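Local coordinates for DUF5624 domain-containing protein (Legionella pneumophila subsp. pneumophila, PDB 4JX2) that is of unknown function but is probably secreted, and combines helical regions with a small mixed beta sheet in a two-subunit assembly, at residues A[373-376]-A[377-381]; A[317-320]-A[321-325]; A[166-169]-A[170-173]; A[29-32]-A[33-36]; A[180-183]-A[184-188]. One frame throughout, in Å; residues are numbered along the deposited sequence.

Interaction 1: residues A[373-376]-A[377-381]; sequences LKFS and LAEPT
Glu379 lays the middle of its side chain over one face of the Phe375 ring at the C-terminal end of helix 366-378. The evidence for a CH-pi contact is direct: Glu379 CG is 3.9 Å from the Phe375 ring centroid, 22° off the ring normal, and displaced toward the rim, where Phe375 CE1 is closest at 3.6 Å. Two torsions bring this about. Phe375 holds CG opposite its backbone N (chi1 -175°), while the Glu379 chain bends at chi2, so that its carboxylate plane is only moderately inclined to the ring. Beneath the pair the last helical turn is closed by Glu379 N donating to Phe375 O at 3.0 Å, one residue after Ala378 N donates to Lys374 O at 2.9 Å. Glu379 is then the first residue with non-helical backbone angles, and Pro380 has no N-H with which to extend the series. The second subunit covers much of this end: its Ile346 packs on Phe375 and its Ala336 on Ala378, and the Lys374 ammonium donates to Ser345 OG, Ile343 O and Phe340 O of that subunit. Chemically, the methylene carbon of Glu379 serves the apolar ring while the carboxylate continues past it to a long, weak ion pair with Arg333 of the second subunit, so one residue combines packing at a helix end with polarity at the dimer interface.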
loop_
_atom_site.group_PDB
_atom_site.type_symbol
_atom_site.label_atom_id
_atom_site.label_comp_id
_atom_site.label_asym_id
_atom_site.label_seq_id
_atom_site.Cartn_x
_atom_site.Cartn_y
_atom_site.Cartn_z
ATOM N N LEU A 373 -1.290 -21.165 -0.457
ATOM C CA LEU A 373 -2.699 -20.967 -0.114
ATOM C C LEU A 373 -2.830 -20.572 1.361
ATOM O O LEU A 373 -3.551 -19.612 1.662
ATOM C CB LEU A 373 -3.507 -22.241 -0.405
ATOM C CG LEU A 373 -4.984 -22.293 0.021
ATOM C CD1 LEU A 373 -5.811 -21.166 -0.624
ATOM C CD2 LEU A 373 -5.576 -23.626 -0.320
ATOM N N LYS A 374 -2.111 -21.286 2.276
ATOM C CA LYS A 374 -2.130 -21.002 3.728
ATOM C C LYS A 374 -1.640 -19.559 3.985
ATOM O O LYS A 374 -2.270 -18.803 4.736
ATOM C CB LYS A 374 -1.261 -22.025 4.479
ATOM C CG LYS A 374 -1.189 -21.829 5.995
ATOM C CD LYS A 374 -0.222 -22.814 6.699
ATOM C CE LYS A 374 -0.352 -22.684 8.194
ATOM N NZ LYS A 374 0.630 -23.521 8.928
ATOM N N PHE A 375 -0.515 -19.197 3.314
ATOM C CA PHE A 375 0.133 -17.907 3.401
ATOM C C PHE A 375 -0.815 -16.806 2.898
ATOM O O PHE A 375 -1.029 -15.813 3.588
ATOM C CB PHE A 375 1.462 -17.926 2.616
ATOM C CG PHE A 375 2.261 -16.654 2.763
ATOM C CD1 PHE A 375 2.921 -16.361 3.953
ATOM C CD2 PHE A 375 2.293 -15.710 1.738
ATOM C CE1 PHE A 375 3.645 -15.175 4.096
ATOM C CE2 PHE A 375 2.984 -14.505 1.900
ATOM C CZ PHE A 375 3.662 -14.250 3.073
ATOM N N SER A 376 -1.437 -17.023 1.755
ATOM C CA SER A 376 -2.340 -16.063 1.135
ATOM C C SER A 376 -3.551 -15.793 1.997
ATOM O O SER A 376 -3.975 -14.639 2.094
ATOM C CB SER A 376 -2.764 -16.541 -0.251
ATOM O OG SER A 376 -1.639 -16.453 -1.110
ATOM N N LEU A 377 -4.095 -16.838 2.632
ATOM C CA LEU A 377 -5.273 -16.705 3.487
ATOM C C LEU A 377 -4.926 -16.061 4.840
ATOM O O LEU A 377 -5.720 -15.263 5.319
ATOM C CB LEU A 377 -5.958 -18.063 3.679
ATOM C CG LEU A 377 -7.177 -18.140 4.607
ATOM C CD1 LEU A 377 -8.352 -17.283 4.098
ATOM C CD2 LEU A 377 -7.588 -19.580 4.828
ATOM N N ALA A 378 -3.752 -16.354 5.430
ATOM C CA ALA A 378 -3.357 -15.778 6.728
ATOM C C ALA A 378 -2.956 -14.305 6.641
ATOM O O ALA A 378 -3.285 -13.535 7.547
ATOM C CB ALA A 378 -2.198 -16.571 7.331
ATOM N N GLU A 379 -2.204 -13.929 5.596
ATOM C CA GLU A 379 -1.629 -12.600 5.467
ATOM C C GLU A 379 -2.574 -11.584 4.882
ATOM O O GLU A 379 -3.095 -11.820 3.785
ATOM C CB GLU A 379 -0.331 -12.641 4.649
ATOM C CG GLU A 379 0.809 -13.352 5.368
ATOM C CD GLU A 379 1.105 -12.868 6.773
ATOM O OE1 GLU A 379 1.333 -11.650 6.949
ATOM O OE2 GLU A 379 1.049 -13.698 7.708
ATOM N N PRO A 380 -2.731 -10.413 5.583
ATOM C CA PRO A 380 -3.638 -9.349 5.103
ATOM C C PRO A 380 -3.194 -8.693 3.788
ATOM O O PRO A 380 -4.040 -8.194 3.048
ATOM C CB PRO A 380 -3.600 -8.326 6.242
ATOM C CG PRO A 380 -2.306 -8.560 6.952
ATOM C CD PRO A 380 -2.135 -10.046 6.886
ATOM N N THR A 381 -1.881 -8.697 3.503
ATOM C CA THR A 381 -1.264 -8.146 2.288
ATOM C C THR A 381 -1.581 -8.977 1.041
ATOM O O THR A 381 -1.464 -8.474 -0.068
ATOM C CB THR A 381 0.268 -8.067 2.471
ATOM O OG1 THR A 381 0.816 -9.382 2.686
ATOM C CG2 THR A 381 0.664 -7.138 3.594
#

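Interaction 2: residues A[317-320]-A[321-325]; sequences DYNY and YNNTV
Tyr320 turns its CG away from the backbone N (chi1 176°), whereas Tyr321 keeps its CG beside the N (chi1 -71°), and these two choices swing consecutive rings into a T-shaped (edge-to-face) pair on helix 315-339. The centroids are 5.1 Å apart and the planes stand at 70°; Tyr320 CD2 lies over the centre of the Tyr321 ring, 3.8 Å above its plane. The helix widens here into a pi-type turn. Asn319 O accepts from Asn323 N at 2.9 Å and from Thr324 N at 3.1 Å, the second donor lying in the carbonyl plane and the first well above it. Val325 N then bonds five residues back, to Tyr320 O at 2.8 Å. That longer step places Val325 beside Tyr320, with a methyl group over one face of the ring. A milder CH-pi contact sets Asn322 CB over a face of Tyr318, with the Asn322 amide moderately inclined to that ring.

Outside the turn, the hydroxyls of Tyr320 and Tyr321 both bond to the backbone of Ala303, Asn322 OD1 accepts from Lys257, and Leu79, Leu81 and Ile83 of strand 79-84 pack against Tyr321, joining the helix to the sheet. Tyr320 also has Lys305 as a cation-pi partner. Val325 CG2 is 3.8 Å from the Tyr320 ring centroid and 3.6 Å from Tyr320 CZ.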
loop_
_atom_site.group_PDB
_atom_site.type_symbol
_atom_site.label_atom_id
_atom_site.label_comp_id
_atom_site.label_asym_id
_atom_site.label_seq_id
_atom_site.Cartn_x
_atom_site.Cartn_y
_atom_site.Cartn_z
ATOM N N ASP A 317 -10.195 14.196 -16.558
ATOM C CA ASP A 317 -9.996 12.834 -16.061
ATOM C C ASP A 317 -8.754 12.207 -16.676
ATOM O O ASP A 317 -8.052 11.479 -15.981
ATOM C CB ASP A 317 -11.235 11.968 -16.331
ATOM C CG ASP A 317 -12.448 12.371 -15.518
ATOM O OD1 ASP A 317 -12.327 13.296 -14.681
ATOM O OD2 ASP A 317 -13.510 11.740 -15.687
ATOM N N TYR A 318 -8.470 12.493 -17.959
ATOM C CA TYR A 318 -7.274 11.982 -18.616
ATOM C C TYR A 318 -6.022 12.605 -17.957
ATOM O O TYR A 318 -5.112 11.866 -17.562
ATOM C CB TYR A 318 -7.297 12.241 -20.138
ATOM C CG TYR A 318 -6.040 11.779 -20.856
ATOM C CD1 TYR A 318 -5.875 10.445 -21.228
ATOM C CD2 TYR A 318 -5.018 12.673 -21.159
ATOM C CE1 TYR A 318 -4.719 10.015 -21.885
ATOM C CE2 TYR A 318 -3.855 12.253 -21.808
ATOM C CZ TYR A 318 -3.709 10.923 -22.171
ATOM O OH TYR A 318 -2.561 10.508 -22.813
ATOM N N ASN A 319 -6.004 13.952 -17.800
ATOM C CA ASN A 319 -4.882 14.663 -17.182
ATOM C C ASN A 319 -4.669 14.166 -15.754
ATOM O O ASN A 319 -3.527 14.111 -15.288
ATOM C CB ASN A 319 -5.085 16.197 -17.223
ATOM C CG ASN A 319 -5.077 16.791 -18.625
ATOM O OD1 ASN A 319 -4.631 16.175 -19.606
ATOM N ND2 ASN A 319 -5.588 18.003 -18.764
ATOM N N TYR A 320 -5.764 13.749 -15.083
ATOM C CA TYR A 320 -5.692 13.226 -13.730
ATOM C C TYR A 320 -4.854 11.937 -13.688
ATOM O O TYR A 320 -3.891 11.874 -12.936
ATOM C CB TYR A 320 -7.093 12.999 -13.113
ATOM C CG TYR A 320 -7.015 12.355 -11.748
ATOM C CD1 TYR A 320 -6.530 13.062 -10.647
ATOM C CD2 TYR A 320 -7.313 11.006 -11.576
ATOM C CE1 TYR A 320 -6.392 12.454 -9.400
ATOM C CE2 TYR A 320 -7.195 10.392 -10.330
ATOM C CZ TYR A 320 -6.729 11.118 -9.246
ATOM O OH TYR A 320 -6.569 10.497 -8.034
ATOM N N TYR A 321 -5.214 10.929 -14.478
ATOM C CA TYR A 321 -4.514 9.645 -14.458
ATOM C C TYR A 321 -3.109 9.733 -15.069
ATOM O O TYR A 321 -2.157 9.195 -14.502
ATOM C CB TYR A 321 -5.355 8.552 -15.167
ATOM C CG TYR A 321 -6.572 8.150 -14.367
ATOM C CD1 TYR A 321 -6.443 7.576 -13.101
ATOM C CD2 TYR A 321 -7.855 8.375 -14.854
ATOM C CE1 TYR A 321 -7.562 7.239 -12.344
ATOM C CE2 TYR A 321 -8.982 8.012 -14.117
ATOM C CZ TYR A 321 -8.830 7.443 -12.862
ATOM O OH TYR A 321 -9.938 7.082 -12.136
ATOM N N ASN A 322 -2.991 10.421 -16.198
ATOM C CA ASN A 322 -1.767 10.545 -16.960
ATOM C C ASN A 322 -0.724 11.411 -16.249
ATOM O O ASN A 322 0.428 10.991 -16.154
ATOM C CB ASN A 322 -2.100 11.115 -18.348
ATOM C CG ASN A 322 -0.947 11.244 -19.292
ATOM O OD1 ASN A 322 -0.240 10.284 -19.585
ATOM N ND2 ASN A 322 -0.764 12.437 -19.832
ATOM N N ASN A 323 -1.114 12.617 -15.767
ATOM C CA ASN A 323 -0.185 13.570 -15.160
ATOM C C ASN A 323 -0.223 13.596 -13.624
ATOM O O ASN A 323 0.832 13.500 -13.006
ATOM C CB ASN A 323 -0.437 14.977 -15.701
ATOM C CG ASN A 323 -0.304 15.112 -17.200
ATOM O OD1 ASN A 323 -1.281 15.348 -17.914
ATOM N ND2 ASN A 323 0.906 14.978 -17.713
ATOM N N THR A 324 -1.412 13.749 -13.011
ATOM C CA THR A 324 -1.549 13.859 -11.559
ATOM C C THR A 324 -1.152 12.566 -10.896
ATOM O O THR A 324 -0.469 12.605 -9.865
ATOM C CB THR A 324 -2.971 14.285 -11.171
ATOM O OG1 THR A 324 -3.383 15.380 -11.995
ATOM C CG2 THR A 324 -3.106 14.651 -9.692
ATOM N N VAL A 325 -1.568 11.424 -11.464
ATOM C CA VAL A 325 -1.247 10.128 -10.877
ATOM C C VAL A 325 0.093 9.616 -11.427
ATOM O O VAL A 325 1.100 9.763 -10.744
ATOM C CB VAL A 325 -2.385 9.082 -11.007
ATOM C CG1 VAL A 325 -2.012 7.793 -10.296
ATOM C CG2 VAL A 325 -3.680 9.627 -10.422
#

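Interaction 3: residues A[166-169]-A[170-173]; sequences VNAP and AWKP
Trp171 receives the methyl group of Ala168 over one face of its indole. Ala168 CB is 3.5 Å above the ring plane and 4.0 Å from the centroid of the Trp171 six-membered ring, 29° off its normal, which meets the geometry of a CH-pi contact set toward the rim; the nearest ring atoms are Trp171 CE3 and CD2, CE3 at 3.6 Å from Ala168 CB. At the pyrrole edge of the same indole, Trp171 NE1 donates to Leu233 O, fixing how the ring is rotated. A chi1 of -65° keeps the indole beside the backbone N, on the side where Ala168 lies three residues earlier.

The backbone gives the reason for that spacing. Trp171 N donates to Ala168 O at 3.0 Å, and Lys172 N to Pro169 O at 3.1 Å, both from above the carbonyl planes: two successive bonds reaching back three residues, as in a 3-10 turn; Lys172 and Pro173 are themselves in 3-10 conformation. Just ahead of them Asn167 is the centre of an inverse gamma turn, closed by a weak bond from Ala168 N to Val166 O.

The whole turn links helix 162-165 to helix 175-197. Its inner side rests on helix 223-247, where Gln237 meets Ala168 and Trp171, Leu236 meets Ala170 and Gln237 NE2 donates to Asn167 O, while Tyr403, in a loop, packs on Pro169 and Ala170.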
loop_
_atom_site.group_PDB
_atom_site.type_symbol
_atom_site.label_atom_id
_atom_site.label_comp_id
_atom_site.label_asym_id
_atom_site.label_seq_id
_atom_site.Cartn_x
_atom_site.Cartn_y
_atom_site.Cartn_z
ATOM N N VAL A 166 -20.009 -22.100 -21.819
ATOM C CA VAL A 166 -19.163 -20.993 -21.364
ATOM C C VAL A 166 -18.033 -20.757 -22.392
ATOM O O VAL A 166 -17.475 -21.723 -22.923
ATOM C CB VAL A 166 -18.609 -21.263 -19.919
ATOM C CG1 VAL A 166 -17.670 -22.476 -19.868
ATOM C CG2 VAL A 166 -17.964 -20.026 -19.315
ATOM N N ASN A 167 -17.734 -19.483 -22.696
ATOM C CA ASN A 167 -16.622 -19.143 -23.578
ATOM C C ASN A 167 -15.334 -19.207 -22.767
ATOM O O ASN A 167 -14.933 -18.206 -22.154
ATOM C CB ASN A 167 -16.797 -17.767 -24.240
ATOM C CG ASN A 167 -15.737 -17.509 -25.285
ATOM O OD1 ASN A 167 -14.781 -16.757 -25.066
ATOM N ND2 ASN A 167 -15.808 -18.241 -26.394
ATOM N N ALA A 168 -14.736 -20.418 -22.696
ATOM C CA ALA A 168 -13.484 -20.670 -21.961
ATOM C C ALA A 168 -12.566 -21.551 -22.820
ATOM O O ALA A 168 -12.307 -22.698 -22.447
ATOM C CB ALA A 168 -13.775 -21.316 -20.612
ATOM N N PRO A 169 -12.067 -21.035 -23.979
ATOM C CA PRO A 169 -11.248 -21.891 -24.877
ATOM C C PRO A 169 -9.997 -22.504 -24.233
ATOM O O PRO A 169 -9.670 -23.628 -24.586
ATOM C CB PRO A 169 -10.890 -20.984 -26.051
ATOM C CG PRO A 169 -11.299 -19.595 -25.638
ATOM C CD PRO A 169 -12.311 -19.699 -24.569
ATOM N N ALA A 170 -9.372 -21.842 -23.248
ATOM C CA ALA A 170 -8.199 -22.346 -22.512
ATOM C C ALA A 170 -8.470 -23.664 -21.721
ATOM O O ALA A 170 -7.531 -24.403 -21.379
ATOM C CB ALA A 170 -7.718 -21.273 -21.546
ATOM N N TRP A 171 -9.753 -23.915 -21.389
ATOM C CA TRP A 171 -10.206 -25.094 -20.642
ATOM C C TRP A 171 -10.518 -26.266 -21.563
ATOM O O TRP A 171 -10.502 -27.410 -21.106
ATOM C CB TRP A 171 -11.459 -24.756 -19.829
ATOM C CG TRP A 171 -11.269 -23.737 -18.735
ATOM C CD1 TRP A 171 -10.115 -23.091 -18.383
ATOM C CD2 TRP A 171 -12.296 -23.214 -17.885
ATOM N NE1 TRP A 171 -10.360 -22.212 -17.356
ATOM C CE2 TRP A 171 -11.687 -22.284 -17.017
ATOM C CE3 TRP A 171 -13.671 -23.481 -17.738
ATOM C CZ2 TRP A 171 -12.407 -21.614 -16.029
ATOM C CZ3 TRP A 171 -14.380 -22.807 -16.767
ATOM C CH2 TRP A 171 -13.757 -21.870 -15.944
ATOM N N LYS A 172 -10.818 -25.985 -22.855
ATOM C CA LYS A 172 -11.170 -26.991 -23.859
ATOM C C LYS A 172 -10.300 -28.270 -23.759
ATOM O O LYS A 172 -10.907 -29.332 -23.686
ATOM C CB LYS A 172 -11.134 -26.430 -25.290
ATOM C CG LYS A 172 -12.108 -27.116 -26.251
ATOM C CD LYS A 172 -11.747 -26.810 -27.708
ATOM C CE LYS A 172 -12.723 -27.379 -28.721
ATOM N NZ LYS A 172 -12.086 -27.566 -30.065
ATOM N N PRO A 173 -8.936 -28.241 -23.652
ATOM C CA PRO A 173 -8.188 -29.510 -23.549
ATOM C C PRO A 173 -8.524 -30.395 -22.331
ATOM O O PRO A 173 -8.215 -31.581 -22.365
ATOM C CB PRO A 173 -6.729 -29.038 -23.440
ATOM C CG PRO A 173 -6.698 -27.713 -24.035
ATOM C CD PRO A 173 -8.002 -27.091 -23.696
#

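Interaction 4: residues A[29-32]-A[33-36]; sequences VTPQ and AFWN
Pro31 O faces the amides of the first turn of helix 32-41, taking weak bonds from Phe34 N, at 3.0 Å but poorly aligned, and from Trp35 N at 3.5 Å. Pro31 itself keeps extended backbone angles at the N-cap position, with psi at 139°, and Gln32 is the first helical residue, so the chain passes here from an extended approach into the helix. The regular pattern begins with Asn36 N donating to Gln32 O at 2.9 Å.

The same four-residue spacing is repeated between side chains. Gln32 NE2 donates to Asn36 OD1 at 2.9 Å with an N-H...O angle of 172°, and the acceptor lies almost in the Gln32 amide plane, although the two amides are turned 39° apart. The bend at chi2 of Gln32 folds its amide back for this bond. Apolar contacts round the first turn are made by the other residues: the Thr30 CG2 methyl makes a CH-pi contact over a face of Trp35, 4.0 Å from the centroid of the five-membered ring, and Pro31 CG meets the edge of Phe34 at CD2, 3.8 Å away, with the two side chains alongside each other.

Most of this end is held against the second subunit. Glu112 of that subunit bonds to Thr30 OG1, Trp162 of the same subunit meets Phe34 edge-to-face and also touches Pro31, and its Val151 packs on Ala33 and Phe34.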
loop_
_atom_site.group_PDB
_atom_site.type_symbol
_atom_site.label_atom_id
_atom_site.label_comp_id
_atom_site.label_asym_id
_atom_site.label_seq_id
_atom_site.Cartn_x
_atom_site.Cartn_y
_atom_site.Cartn_z
ATOM N N VAL A 29 1.215 34.110 14.660
ATOM C CA VAL A 29 1.203 34.241 13.211
ATOM C C VAL A 29 2.623 34.015 12.718
ATOM O O VAL A 29 3.542 34.695 13.178
ATOM C CB VAL A 29 0.647 35.627 12.763
ATOM C CG1 VAL A 29 0.813 35.838 11.263
ATOM C CG2 VAL A 29 -0.814 35.810 13.169
ATOM N N THR A 30 2.805 33.069 11.790
ATOM C CA THR A 30 4.097 32.825 11.158
ATOM C C THR A 30 4.568 34.128 10.475
ATOM O O THR A 30 3.818 34.671 9.644
ATOM C CB THR A 30 3.993 31.666 10.146
ATOM O OG1 THR A 30 3.894 30.424 10.844
ATOM C CG2 THR A 30 5.174 31.608 9.184
ATOM N N PRO A 31 5.788 34.636 10.829
ATOM C CA PRO A 31 6.313 35.849 10.168
ATOM C C PRO A 31 6.299 35.732 8.642
ATOM O O PRO A 31 6.602 34.669 8.095
ATOM C CB PRO A 31 7.745 35.952 10.697
ATOM C CG PRO A 31 7.715 35.222 12.001
ATOM C CD PRO A 31 6.762 34.088 11.802
ATOM N N GLN A 32 5.912 36.827 7.954
ATOM C CA GLN A 32 5.813 36.873 6.495
ATOM C C GLN A 32 7.128 36.479 5.804
ATOM O O GLN A 32 7.084 35.798 4.780
ATOM C CB GLN A 32 5.363 38.261 6.029
ATOM C CG GLN A 32 4.999 38.347 4.544
ATOM C CD GLN A 32 3.845 37.461 4.171
ATOM O OE1 GLN A 32 2.759 37.534 4.762
ATOM N NE2 GLN A 32 4.062 36.611 3.167
ATOM N N ALA A 33 8.284 36.888 6.363
ATOM C CA ALA A 33 9.588 36.541 5.811
ATOM C C ALA A 33 9.710 35.030 5.647
ATOM O O ALA A 33 10.216 34.583 4.616
ATOM C CB ALA A 33 10.706 37.075 6.689
ATOM N N PHE A 34 9.183 34.235 6.620
ATOM C CA PHE A 34 9.230 32.771 6.532
ATOM C C PHE A 34 8.343 32.235 5.388
ATOM O O PHE A 34 8.767 31.336 4.668
ATOM C CB PHE A 34 8.865 32.106 7.851
ATOM C CG PHE A 34 9.978 32.101 8.868
ATOM C CD1 PHE A 34 11.114 31.322 8.676
ATOM C CD2 PHE A 34 9.876 32.839 10.041
ATOM C CE1 PHE A 34 12.127 31.286 9.638
ATOM C CE2 PHE A 34 10.887 32.799 10.999
ATOM C CZ PHE A 34 12.003 32.016 10.793
ATOM N N TRP A 35 7.151 32.793 5.199
ATOM C CA TRP A 35 6.282 32.379 4.107
ATOM C C TRP A 35 6.936 32.697 2.770
ATOM O O TRP A 35 6.961 31.843 1.885
ATOM C CB TRP A 35 4.912 33.057 4.211
ATOM C CG TRP A 35 3.917 32.336 5.074
ATOM C CD1 TRP A 35 3.289 32.831 6.180
ATOM C CD2 TRP A 35 3.398 31.006 4.877
ATOM N NE1 TRP A 35 2.410 31.894 6.690
ATOM C CE2 TRP A 35 2.467 30.760 5.918
ATOM C CE3 TRP A 35 3.623 29.994 3.916
ATOM C CZ2 TRP A 35 1.754 29.557 6.018
ATOM C CZ3 TRP A 35 2.923 28.799 4.023
ATOM C CH2 TRP A 35 2.008 28.586 5.069
ATOM N N ASN A 36 7.514 33.897 2.641
ATOM C CA ASN A 36 8.213 34.323 1.426
ATOM C C ASN A 36 9.319 33.318 1.066
ATOM O O ASN A 36 9.354 32.854 -0.075
ATOM C CB ASN A 36 8.771 35.747 1.570
ATOM C CG ASN A 36 7.707 36.808 1.755
ATOM O OD1 ASN A 36 6.498 36.555 1.651
ATOM N ND2 ASN A 36 8.132 38.024 2.039
#

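Interaction 5: residues A[180-183]-A[184-188]; sequences NMID and YACSM
Tyr184 starts with its CB over the preceding turn: CB is 3.2 Å from Asn180 O and 3.5 Å from Met181 O. With CG opposite the backbone N (chi1 175°), the ring then heads off the helix, and Met181 O remains at its edge, near the ring plane. Farther out Pro423 and Asn426, both in loops, touch this side chain, and at the tip Tyr184 OH bonds to Ile221 O. Beneath it runs regular alpha-helix, part of helix 175-197: Tyr184 N donates to Asn180 O at 2.8 Å, Ala185 N to Met181 O at 2.8 Å, Cys186 N to Ile182 O at 2.9 Å and Ser187 N to Asp183 O at 3.0 Å, each reaching back four residues. On another side of the helix Ile182 CG2 and Cys186 SG are in loose apolar contact at 4.1 Å, and Ile116 of helix 110-117 packs on both residues. Asp183 and Ser187 carry buried polar ends: one carboxylate oxygen of Asp183 forms a salt bridge with Lys152 and the other accepts from Asn426, while Ser187 OG bonds to Pro427 O and to Tyr219 OH.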
loop_
_atom_site.group_PDB
_atom_site.type_symbol
_atom_site.label_atom_id
_atom_site.label_comp_id
_atom_site.label_asym_id
_atom_site.label_seq_id
_atom_site.Cartn_x
_atom_site.Cartn_y
_atom_site.Cartn_z
ATOM N N ASN A 180 -15.499 -33.967 -14.096
ATOM C CA ASN A 180 -15.331 -35.016 -13.088
ATOM C C ASN A 180 -14.892 -34.453 -11.753
ATOM O O ASN A 180 -15.311 -34.951 -10.700
ATOM C CB ASN A 180 -14.320 -36.043 -13.555
ATOM C CG ASN A 180 -14.784 -36.860 -14.722
ATOM O OD1 ASN A 180 -15.982 -37.006 -14.996
ATOM N ND2 ASN A 180 -13.832 -37.432 -15.417
HETATM N N MSE A 181 -14.052 -33.408 -11.805
HETATM C CA MSE A 181 -13.534 -32.749 -10.634
HETATM C C MSE A 181 -14.653 -32.020 -9.859
HETATM O O MSE A 181 -14.698 -32.149 -8.630
HETATM C CB MSE A 181 -12.418 -31.793 -11.012
HETATM C CG MSE A 181 -11.773 -31.197 -9.800
HETATM SE SE MSE A 181 -11.336 -29.379 -10.060
HETATM C CE MSE A 181 -13.147 -28.707 -9.982
ATOM N N ILE A 182 -15.550 -31.273 -10.560
ATOM C CA ILE A 182 -16.643 -30.566 -9.884
ATOM C C ILE A 182 -17.613 -31.615 -9.298
ATOM O O ILE A 182 -18.084 -31.460 -8.167
ATOM C CB ILE A 182 -17.338 -29.529 -10.805
ATOM C CG1 ILE A 182 -16.381 -28.366 -11.110
ATOM C CG2 ILE A 182 -18.638 -28.986 -10.174
ATOM C CD1 ILE A 182 -16.519 -27.786 -12.434
ATOM N N ASP A 183 -17.843 -32.714 -10.037
ATOM C CA ASP A 183 -18.678 -33.814 -9.572
ATOM C C ASP A 183 -18.076 -34.427 -8.280
ATOM O O ASP A 183 -18.777 -34.533 -7.268
ATOM C CB ASP A 183 -18.837 -34.859 -10.673
ATOM C CG ASP A 183 -19.883 -35.899 -10.339
ATOM O OD1 ASP A 183 -21.085 -35.544 -10.294
ATOM O OD2 ASP A 183 -19.502 -37.058 -10.073
ATOM N N TYR A 184 -16.767 -34.757 -8.314
ATOM C CA TYR A 184 -15.978 -35.282 -7.194
ATOM C C TYR A 184 -16.023 -34.331 -5.979
ATOM O O TYR A 184 -16.208 -34.783 -4.838
ATOM C CB TYR A 184 -14.508 -35.499 -7.631
ATOM C CG TYR A 184 -13.604 -35.937 -6.499
ATOM C CD1 TYR A 184 -13.638 -37.246 -6.017
ATOM C CD2 TYR A 184 -12.724 -35.040 -5.893
ATOM C CE1 TYR A 184 -12.811 -37.653 -4.973
ATOM C CE2 TYR A 184 -11.896 -35.435 -4.840
ATOM C CZ TYR A 184 -11.934 -36.748 -4.396
ATOM O OH TYR A 184 -11.135 -37.143 -3.356
ATOM N N ALA A 185 -15.819 -33.017 -6.238
ATOM C CA ALA A 185 -15.812 -31.962 -5.234
ATOM C C ALA A 185 -17.159 -31.873 -4.530
ATOM O O ALA A 185 -17.196 -31.879 -3.299
ATOM C CB ALA A 185 -15.462 -30.635 -5.877
ATOM N N CYS A 186 -18.266 -31.849 -5.296
ATOM C CA CYS A 186 -19.622 -31.793 -4.736
ATOM C C CYS A 186 -19.908 -33.031 -3.897
ATOM O O CYS A 186 -20.403 -32.914 -2.775
ATOM C CB CYS A 186 -20.665 -31.612 -5.833
ATOM S SG CYS A 186 -20.567 -30.018 -6.685
ATOM N N SER A 187 -19.558 -34.208 -4.428
ATOM C CA SER A 187 -19.759 -35.492 -3.765
ATOM C C SER A 187 -18.960 -35.555 -2.433
ATOM O O SER A 187 -19.514 -35.941 -1.401
ATOM C CB SER A 187 -19.354 -36.622 -4.707
ATOM O OG SER A 187 -19.620 -37.893 -4.137
HETATM N N MSE A 188 -17.680 -35.144 -2.460
HETATM C CA MSE A 188 -16.814 -35.148 -1.292
HETATM C C MSE A 188 -17.339 -34.192 -0.209
HETATM O O MSE A 188 -17.623 -34.641 0.901
HETATM C CB MSE A 188 -15.393 -34.778 -1.716
HETATM C CG MSE A 188 -14.426 -34.711 -0.573
HETATM SE SE MSE A 188 -12.633 -34.455 -1.243
HETATM C CE MSE A 188 -11.645 -35.063 0.300
#

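Overall arrangement
From the N terminus, the chain meets interaction 4 first, at the start of helix 32-41 and far from the rest, its centre about 49 Å from the centre of the chain and against the second subunit. Interaction 3 closes the turn between helices 162-165 and 175-197, and interaction 5 follows on the latter helix, with nearest atoms about 7 Å away; both pack on helix 223-247. Interaction 2 then joins helix 315-339 to the sheet, and interaction 1 ends helix 366-378, touching helix 223-247 and the second subunit. All five are local and in series: none encloses or crosses another. Interactions 1 and 2 lie on opposite sides of the centre.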